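Putative TIM-barrel metal-dependent hydrolase (Mycobacterium avium subsp. paratuberculosis S397, PDB 4DZI) is a putative metal-dependent hydrolase of the amidohydrolase family, with a TIM-barrel fold and a two-metal site that holds cadmium ions here, its substrate not established. Local coordinates at residues Ser355-Gly360 and Ala364-Phe369; His15-Leu20 and Pro64-Gly69; Ala108-Asp111 and Thr117-Met120. All coordinates share one frame; numbering follows the deposited sequence.

Interaction 1: Ser355-Gly360 and Ala364-Phe369. With CD (cadmium ion), chain P; CD (cadmium ion), chain Q.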
loop_
_atom_site.group_PDB
_atom_site.type_symbol
_atom_site.label_atom_id
_atom_site.label_comp_id
_atom_site.label_asym_id
_atom_site.label_seq_id
_atom_site.Cartn_x
_atom_site.Cartn_y
_atom_site.Cartn_z
ATOM N N SER C 355 -20.273 14.490 5.023
ATOM C CA SER C 355 -19.577 15.725 5.371
ATOM C C SER C 355 -18.494 15.550 6.443
ATOM O O SER C 355 -17.576 16.382 6.524
ATOM C CB SER C 355 -20.584 16.740 5.940
ATOM O OG SER C 355 -21.095 16.239 7.165
ATOM N N ASP C 356 -18.607 14.498 7.259
ATOM C CA ASP C 356 -17.718 14.256 8.400
ATOM C C ASP C 356 -17.890 15.306 9.464
ATOM O O ASP C 356 -16.998 15.537 10.269
ATOM C CB ASP C 356 -16.242 14.218 7.963
ATOM C CG ASP C 356 -15.327 13.562 9.002
ATOM O OD1 ASP C 356 -15.735 12.655 9.747
ATOM O OD2 ASP C 356 -14.143 13.949 9.014
ATOM N N TRP C 357 -19.039 15.968 9.465
ATOM C CA TRP C 357 -19.285 16.953 10.526
ATOM C C TRP C 357 -19.472 16.301 11.881
ATOM O O TRP C 357 -20.128 15.274 12.002
ATOM C CB TRP C 357 -20.543 17.739 10.108
ATOM C CG TRP C 357 -20.679 19.035 10.862
ATOM C CD1 TRP C 357 -20.160 20.277 10.510
ATOM C CD2 TRP C 357 -21.389 19.268 12.124
ATOM N NE1 TRP C 357 -20.490 21.236 11.456
ATOM C CE2 TRP C 357 -21.199 20.688 12.449
ATOM C CE3 TRP C 357 -22.108 18.467 13.006
ATOM C CZ2 TRP C 357 -21.748 21.264 13.600
ATOM C CZ3 TRP C 357 -22.660 19.065 14.148
ATOM C CH2 TRP C 357 -22.457 20.431 14.442
ATOM N N PRO C 358 -18.912 16.878 12.970
ATOM C CA PRO C 358 -18.261 18.163 13.136
ATOM C C PRO C 358 -16.741 18.074 13.174
ATOM O O PRO C 358 -16.109 18.947 13.736
ATOM C CB PRO C 358 -18.712 18.547 14.538
ATOM C CG PRO C 358 -18.659 17.278 15.283
ATOM C CD PRO C 358 -19.185 16.258 14.287
ATOM N N HIS C 359 -16.141 17.034 12.595
ATOM C CA HIS C 359 -14.673 16.948 12.709
ATOM C C HIS C 359 -13.911 18.076 12.061
ATOM O O HIS C 359 -14.368 18.696 11.129
ATOM C CB HIS C 359 -14.211 15.604 12.101
ATOM C CG HIS C 359 -14.475 14.403 12.981
ATOM N ND1 HIS C 359 -14.107 13.122 12.616
ATOM C CD2 HIS C 359 -15.028 14.303 14.239
ATOM C CE1 HIS C 359 -14.425 12.281 13.600
ATOM N NE2 HIS C 359 -14.970 13.004 14.606
ATOM N N GLY C 360 -12.698 18.357 12.552
ATOM C CA GLY C 360 -11.971 19.491 11.987
ATOM C C GLY C 360 -11.629 19.322 10.513
ATOM O O GLY C 360 -11.589 20.306 9.742
ATOM N N ALA C 364 -17.342 22.407 7.217
ATOM C CA ALA C 364 -17.997 23.251 8.208
ATOM C C ALA C 364 -19.496 23.278 7.955
ATOM O O ALA C 364 -20.291 23.262 8.888
ATOM C CB ALA C 364 -17.447 24.671 8.130
ATOM N N SER C 365 -19.864 23.337 6.680
ATOM C CA SER C 365 -21.269 23.338 6.269
ATOM C C SER C 365 -21.507 22.118 5.411
ATOM O O SER C 365 -21.041 22.062 4.282
ATOM C CB SER C 365 -21.579 24.573 5.428
ATOM O OG SER C 365 -22.909 24.526 4.912
ATOM N N PRO C 366 -22.231 21.143 5.947
ATOM C CA PRO C 366 -22.388 19.893 5.187
ATOM C C PRO C 366 -22.906 20.066 3.749
ATOM O O PRO C 366 -22.371 19.456 2.797
ATOM C CB PRO C 366 -23.349 19.081 6.066
ATOM C CG PRO C 366 -23.043 19.555 7.471
ATOM C CD PRO C 366 -22.780 21.051 7.315
ATOM N N VAL C 367 -23.962 20.866 3.563
ATOM C CA VAL C 367 -24.505 20.973 2.205
ATOM C C VAL C 367 -23.541 21.660 1.223
ATOM O O VAL C 367 -23.793 21.634 0.021
ATOM C CB VAL C 367 -25.895 21.658 2.137
ATOM C CG1 VAL C 367 -26.953 20.833 2.886
ATOM C CG2 VAL C 367 -25.802 23.111 2.620
ATOM N N SER C 368 -22.456 22.277 1.711
ATOM C CA SER C 368 -21.455 22.854 0.789
ATOM C C SER C 368 -20.763 21.796 -0.073
ATOM O O SER C 368 -20.028 22.126 -1.005
ATOM C CB SER C 368 -20.417 23.701 1.539
ATOM O OG SER C 368 -19.591 22.873 2.319
ATOM N N PHE C 369 -21.013 20.522 0.215
ATOM C CA PHE C 369 -20.496 19.445 -0.635
ATOM C C PHE C 369 -20.949 19.675 -2.081
ATOM O O PHE C 369 -20.267 19.282 -3.012
ATOM C CB PHE C 369 -21.002 18.102 -0.103
ATOM C CG PHE C 369 -20.391 16.883 -0.754
ATOM C CD1 PHE C 369 -20.954 16.332 -1.900
ATOM C CD2 PHE C 369 -19.298 16.250 -0.173
ATOM C CE1 PHE C 369 -20.429 15.204 -2.483
ATOM C CE2 PHE C 369 -18.769 15.106 -0.749
ATOM C CZ PHE C 369 -19.333 14.584 -1.905
HETATM CD CD CD P . -13.179 12.508 10.594
HETATM CD CD CD Q . -16.162 10.397 9.481
HETATM O O HOH W 1 -12.155 10.614 11.835
#
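Pro366 lies against Ser355 and Trp357 with one flank of its ring: its CB meets Ser355 CB at 3.6 Å, and its CG is 4.1 Å from Trp357 CB. The two side chains of Pro366 and Trp357 run at a slant to each other, and Pro366 CG rests near the base of the tryptophan. Farther out, the indole nitrogen comes near Ala364, with Trp357 NE1 3.3 Å from Ala364 O. Pro358, joined to Trp357 by a cis peptide bond, lays its CB over the centre of one indole face. Ser355 OG sits between its own backbone N and carbonyl carbon (chi1 65°), which lets it accept from Trp357 N at 3.1 Å in an ST turn; it is also hydrogen-bonded to the carboxylate of Asp11 (OD2). Within this folded loop Asp356 turns to the metals: OD1 bridges both cadmium ions, 2.7 Å from the ion that His359 ND1 also binds and 2.3 Å from the other, while OD2 is a ligand of the former ion. Glu293 also binds both ions. The loop follows helix 339-346 and precedes helix 378-393; strand 9-15 packs against Ser355 and Pro366, and helix 103-113 against Trp357 and Pro366.

Interaction 2: His15-Leu20 and Pro64-Gly69. With CD (cadmium ion), chain Q.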
loop_
_atom_site.group_PDB
_atom_site.type_symbol
_atom_site.label_atom_id
_atom_site.label_comp_id
_atom_site.label_asym_id
_atom_site.label_seq_id
_atom_site.Cartn_x
_atom_site.Cartn_y
_atom_site.Cartn_z
ATOM N N HIS C 15 -20.429 12.612 13.102
ATOM C CA HIS C 15 -19.915 12.087 14.377
ATOM C C HIS C 15 -20.543 12.674 15.626
ATOM O O HIS C 15 -21.036 13.794 15.608
ATOM C CB HIS C 15 -18.381 12.284 14.435
ATOM C CG HIS C 15 -17.655 11.470 13.408
ATOM N ND1 HIS C 15 -17.339 10.185 13.622
ATOM C CD2 HIS C 15 -17.268 11.763 12.101
ATOM C CE1 HIS C 15 -16.753 9.670 12.523
ATOM N NE2 HIS C 15 -16.702 10.621 11.592
ATOM N N TYR C 16 -20.527 11.880 16.694
ATOM C CA TYR C 16 -20.654 12.378 18.060
ATOM C C TYR C 16 -19.256 12.316 18.688
ATOM O O TYR C 16 -18.323 11.697 18.130
ATOM C CB TYR C 16 -21.639 11.516 18.862
ATOM C CG TYR C 16 -21.426 10.057 18.640
ATOM C CD1 TYR C 16 -20.355 9.373 19.244
ATOM C CD2 TYR C 16 -22.271 9.328 17.794
ATOM C CE1 TYR C 16 -20.146 8.018 19.001
ATOM C CE2 TYR C 16 -22.058 7.969 17.536
ATOM C CZ TYR C 16 -21.002 7.318 18.153
ATOM O OH TYR C 16 -20.770 5.991 17.912
ATOM N N TYR C 17 -19.100 12.952 19.853
ATOM C CA TYR C 17 -17.888 12.783 20.640
ATOM C C TYR C 17 -18.333 11.992 21.867
ATOM O O TYR C 17 -19.248 12.401 22.613
ATOM C CB TYR C 17 -17.309 14.138 21.015
ATOM C CG TYR C 17 -16.685 14.862 19.832
ATOM C CD1 TYR C 17 -15.700 14.238 19.064
ATOM C CD2 TYR C 17 -17.100 16.126 19.433
ATOM C CE1 TYR C 17 -15.089 14.875 17.992
ATOM C CE2 TYR C 17 -16.526 16.761 18.347
ATOM C CZ TYR C 17 -15.522 16.132 17.615
ATOM O OH TYR C 17 -14.923 16.792 16.559
ATOM N N GLU C 18 -17.735 10.839 22.078
ATOM C CA GLU C 18 -18.169 9.973 23.189
ATOM C C GLU C 18 -17.904 10.599 24.539
ATOM O O GLU C 18 -16.868 11.188 24.751
ATOM C CB GLU C 18 -17.440 8.636 23.176
ATOM C CG GLU C 18 -17.697 7.747 21.962
ATOM C CD GLU C 18 -16.821 8.059 20.747
ATOM O OE1 GLU C 18 -16.169 9.118 20.644
ATOM O OE2 GLU C 18 -16.760 7.179 19.871
ATOM N N PRO C 19 -18.825 10.401 25.475
ATOM C CA PRO C 19 -18.495 10.723 26.865
ATOM C C PRO C 19 -17.475 9.725 27.419
ATOM O O PRO C 19 -17.271 8.635 26.853
ATOM C CB PRO C 19 -19.840 10.572 27.577
ATOM C CG PRO C 19 -20.548 9.516 26.775
ATOM C CD PRO C 19 -20.184 9.841 25.337
ATOM N N LEU C 20 -16.823 10.092 28.517
ATOM C CA LEU C 20 -15.769 9.239 29.061
ATOM C C LEU C 20 -16.214 7.820 29.403
ATOM O O LEU C 20 -15.387 6.938 29.466
ATOM C CB LEU C 20 -15.163 9.891 30.319
ATOM C CG LEU C 20 -14.328 11.136 30.054
ATOM C CD1 LEU C 20 -13.875 11.707 31.393
ATOM C CD2 LEU C 20 -13.098 10.843 29.175
ATOM N N PRO C 64 -11.020 21.259 25.387
ATOM C CA PRO C 64 -11.747 21.972 24.329
ATOM C C PRO C 64 -11.797 21.140 23.067
ATOM O O PRO C 64 -11.112 20.092 22.948
ATOM C CB PRO C 64 -10.895 23.223 24.072
ATOM C CG PRO C 64 -9.554 22.898 24.605
ATOM C CD PRO C 64 -9.772 21.957 25.757
ATOM N N ILE C 65 -12.582 21.609 22.110
ATOM C CA ILE C 65 -12.910 20.749 20.981
ATOM C C ILE C 65 -12.666 21.522 19.684
ATOM O O ILE C 65 -12.996 22.717 19.578
ATOM C CB ILE C 65 -14.362 20.239 21.087
ATOM C CG1 ILE C 65 -14.611 19.172 20.010
ATOM C CG2 ILE C 65 -15.342 21.396 20.998
ATOM C CD1 ILE C 65 -13.763 17.931 20.213
ATOM N N ILE C 66 -12.080 20.845 18.692
ATOM C CA ILE C 66 -11.757 21.487 17.422
ATOM C C ILE C 66 -12.997 22.129 16.722
ATOM O O ILE C 66 -14.123 21.626 16.812
ATOM C CB ILE C 66 -11.041 20.475 16.477
ATOM C CG1 ILE C 66 -10.427 21.196 15.283
ATOM C CG2 ILE C 66 -12.013 19.389 16.020
ATOM C CD1 ILE C 66 -9.476 20.308 14.481
ATOM N N VAL C 67 -12.789 23.235 16.025
ATOM C CA VAL C 67 -13.854 23.888 15.241
ATOM C C VAL C 67 -14.081 23.085 13.954
ATOM O O VAL C 67 -13.128 22.736 13.274
ATOM C CB VAL C 67 -13.421 25.322 14.858
ATOM C CG1 VAL C 67 -14.375 25.913 13.816
ATOM C CG2 VAL C 67 -13.340 26.206 16.117
ATOM N N PRO C 68 -15.339 22.767 13.628
ATOM C CA PRO C 68 -15.592 21.964 12.432
ATOM C C PRO C 68 -15.028 22.647 11.206
ATOM O O PRO C 68 -15.179 23.862 11.029
ATOM C CB PRO C 68 -17.144 21.926 12.358
ATOM C CG PRO C 68 -17.566 22.045 13.782
ATOM C CD PRO C 68 -16.583 23.033 14.401
ATOM N N GLY C 69 -14.377 21.875 10.336
ATOM C CA GLY C 69 -13.853 22.423 9.093
ATOM C C GLY C 69 -12.586 23.250 9.174
ATOM O O GLY C 69 -12.094 23.686 8.152
HETATM CD CD CD Q . -16.162 10.397 9.481
HETATM O O HOH W 2 -15.617 19.312 16.367
#
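A CH-pi contact between Ile65 and Tyr17 joins the loop leaving strand 9-15 to the short strand 65-66, which pairs antiparallel with strand 91-92 in a small two-stranded sheet. The two side chains come from opposite directions, and Ile65 CD1 settles over one face of the phenol, 3.7 Å from the ring centroid and 19° off its normal. The methyl is displaced toward the rim, which brings it over the CE2-CZ side. Ile65 CG1 follows along the same border, 3.5 Å from Tyr17 CE2. With CG1 anti to the backbone N (chi1 -171°) and chi2 turned to 64°, the isoleucine bends its terminal methyl onto the ring. Ile66 crosses the tyrosine at about a right angle and touches Tyr17 OH with CG2 at 3.9 Å. A water at the ring's edge, in its plane, links the phenol to the 64-69 backbone: it accepts from Tyr17 OH at 2.6 Å and donates to Ile66 O at 2.8 Å. Two residues before the tyrosine, His15 is a cadmium ligand through NE2, alongside Asp13, His230, Glu293 and Asp356. The tyrosine thus meets the 64-69 segment in two ways, an apolar face against isoleucine and a hydroxyl joined through water to a backbone carbonyl. Together they probably restrict the tilt of the ring and the position of its hydroxyl, in a side chain about 8 Å from the other cadmium ion.

Interaction 3: Ala108-Asp111 and Thr117-Met120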
loop_
_atom_site.group_PDB
_atom_site.type_symbol
_atom_site.label_atom_id
_atom_site.label_comp_id
_atom_site.label_asym_id
_atom_site.label_seq_id
_atom_site.Cartn_x
_atom_site.Cartn_y
_atom_site.Cartn_z
ATOM N N ALA C 108 -31.917 19.436 16.404
ATOM C CA ALA C 108 -32.162 20.841 16.116
ATOM C C ALA C 108 -31.106 21.458 15.195
ATOM O O ALA C 108 -31.431 22.269 14.352
ATOM C CB ALA C 108 -32.241 21.623 17.422
ATOM N N VAL C 109 -29.847 21.072 15.373
ATOM C CA VAL C 109 -28.792 21.504 14.453
ATOM C C VAL C 109 -28.972 20.877 13.063
ATOM O O VAL C 109 -28.752 21.554 12.070
ATOM C CB VAL C 109 -27.390 21.189 15.057
ATOM C CG1 VAL C 109 -26.272 21.317 14.029
ATOM C CG2 VAL C 109 -27.130 22.165 16.198
ATOM N N MET C 110 -29.380 19.602 13.002
ATOM C CA MET C 110 -29.686 18.968 11.715
ATOM C C MET C 110 -30.751 19.751 10.955
ATOM O O MET C 110 -30.660 19.931 9.749
ATOM C CB MET C 110 -30.110 17.499 11.880
ATOM C CG MET C 110 -28.896 16.644 12.310
ATOM S SD MET C 110 -29.360 15.045 12.871
ATOM C CE MET C 110 -30.223 14.470 11.400
ATOM N N ASP C 111 -31.760 20.244 11.674
ATOM C CA ASP C 111 -32.772 21.068 11.012
ATOM C C ASP C 111 -32.150 22.307 10.342
ATOM O O ASP C 111 -32.450 22.608 9.174
ATOM C CB ASP C 111 -33.877 21.490 11.997
ATOM C CG ASP C 111 -34.714 20.329 12.518
ATOM O OD1 ASP C 111 -34.789 19.278 11.862
ATOM O OD2 ASP C 111 -35.359 20.479 13.594
ATOM N N THR C 117 -31.551 12.908 7.501
ATOM C CA THR C 117 -31.032 11.766 8.262
ATOM C C THR C 117 -29.510 11.836 8.231
ATOM O O THR C 117 -28.955 12.113 7.191
ATOM C CB THR C 117 -31.500 10.410 7.670
ATOM O OG1 THR C 117 -32.945 10.350 7.691
ATOM C CG2 THR C 117 -30.977 9.204 8.464
ATOM N N ALA C 118 -28.885 11.629 9.380
ATOM C CA ALA C 118 -27.426 11.593 9.474
ATOM C C ALA C 118 -27.034 10.202 9.933
ATOM O O ALA C 118 -27.683 9.662 10.847
ATOM C CB ALA C 118 -26.970 12.610 10.508
ATOM N N PHE C 119 -25.947 9.644 9.370
ATOM C CA PHE C 119 -25.348 8.411 9.930
ATOM C C PHE C 119 -24.425 8.907 11.039
ATOM O O PHE C 119 -23.584 9.751 10.789
ATOM C CB PHE C 119 -24.530 7.652 8.885
ATOM C CG PHE C 119 -25.340 7.063 7.751
ATOM C CD1 PHE C 119 -26.680 7.382 7.543
ATOM C CD2 PHE C 119 -24.716 6.199 6.862
ATOM C CE1 PHE C 119 -27.379 6.814 6.472
ATOM C CE2 PHE C 119 -25.398 5.635 5.802
ATOM C CZ PHE C 119 -26.740 5.934 5.612
ATOM N N MET C 120 -24.614 8.422 12.261
ATOM C CA MET C 120 -23.862 8.939 13.419
ATOM C C MET C 120 -22.832 7.884 13.813
ATOM O O MET C 120 -23.186 6.736 14.138
ATOM C CB MET C 120 -24.795 9.247 14.604
ATOM C CG MET C 120 -25.593 10.540 14.423
ATOM S SD MET C 120 -24.589 12.061 14.414
ATOM C CE MET C 120 -23.937 11.977 16.064
#
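Met110 of helix 103-113 reaches across to Thr117 and Ala118 of strand 115-121, packing helix on strand within the beta-alpha-beta crossover that links the neighbouring parallel strands 9-15 and 115-121 of the TIM barrel. The chain passes from the helix into the strand through a short turn, and strand 115-121 lies between the parallel strands 9-15 and 163-165. At the start of the segment, Thr117 directs its CB away from the helix, and its OG1 is hydrogen-bonded to His161 O. What it offers Met110 is backbone: its carbonyl carbon lies 4.2 Å from Met110 CE. Ala118 follows with its CB toward the helix, as the alternation of side chains along a strand requires, and it supplies most of the surface that the methionine meets. With only a methyl there, Met110 CE approaches the strand backbone itself. Phe119 then points to the other side of the sheet, where it packs on Val12, Ile164 and the helix 378-393 residues Leu392 and Leu393. Met120 returns to the side of Ala118, although its side chain is directed to Asn14, Tyr16 and Ile163 rather than to Met110. The side-chain contact is apolar, and no hydrogen bond joins the two segments. Met110 is also in touch with Ile163 and Arg162, so it spans Ala118 and the beginning of the adjoining strand. Its side chain extends through chi2 (167°) and then bends at chi3 (58°), folding the terminal methyl back against the strand: Met110 CE lies 3.7 Å from Ala118 N and 3.9 Å from Ala118 CB.

Overall arrangement
All three contacts are largely buried, with exposed Ala364 at the border of interaction 1. Interactions 1 and 2 share the metal site: Asp356 and His15 bind the same cadmium ion, the rings of His359 and His15 stack, and Trp357 O is 2.9 Å from His15 N, a probable hydrogen bond. Interaction 3 holds no metal ligand and no hydrogen bond across its segments; it is van der Waals packing of a methionine on an alanine and its backbone. It meets interaction 1 where Trp357 packs on Val109, and interaction 2 where Met120 CE approaches the backbone of His15 and Tyr16. Loop packing beside metal ligands and a water-linked phenol thus give way to helix-on-strand packing.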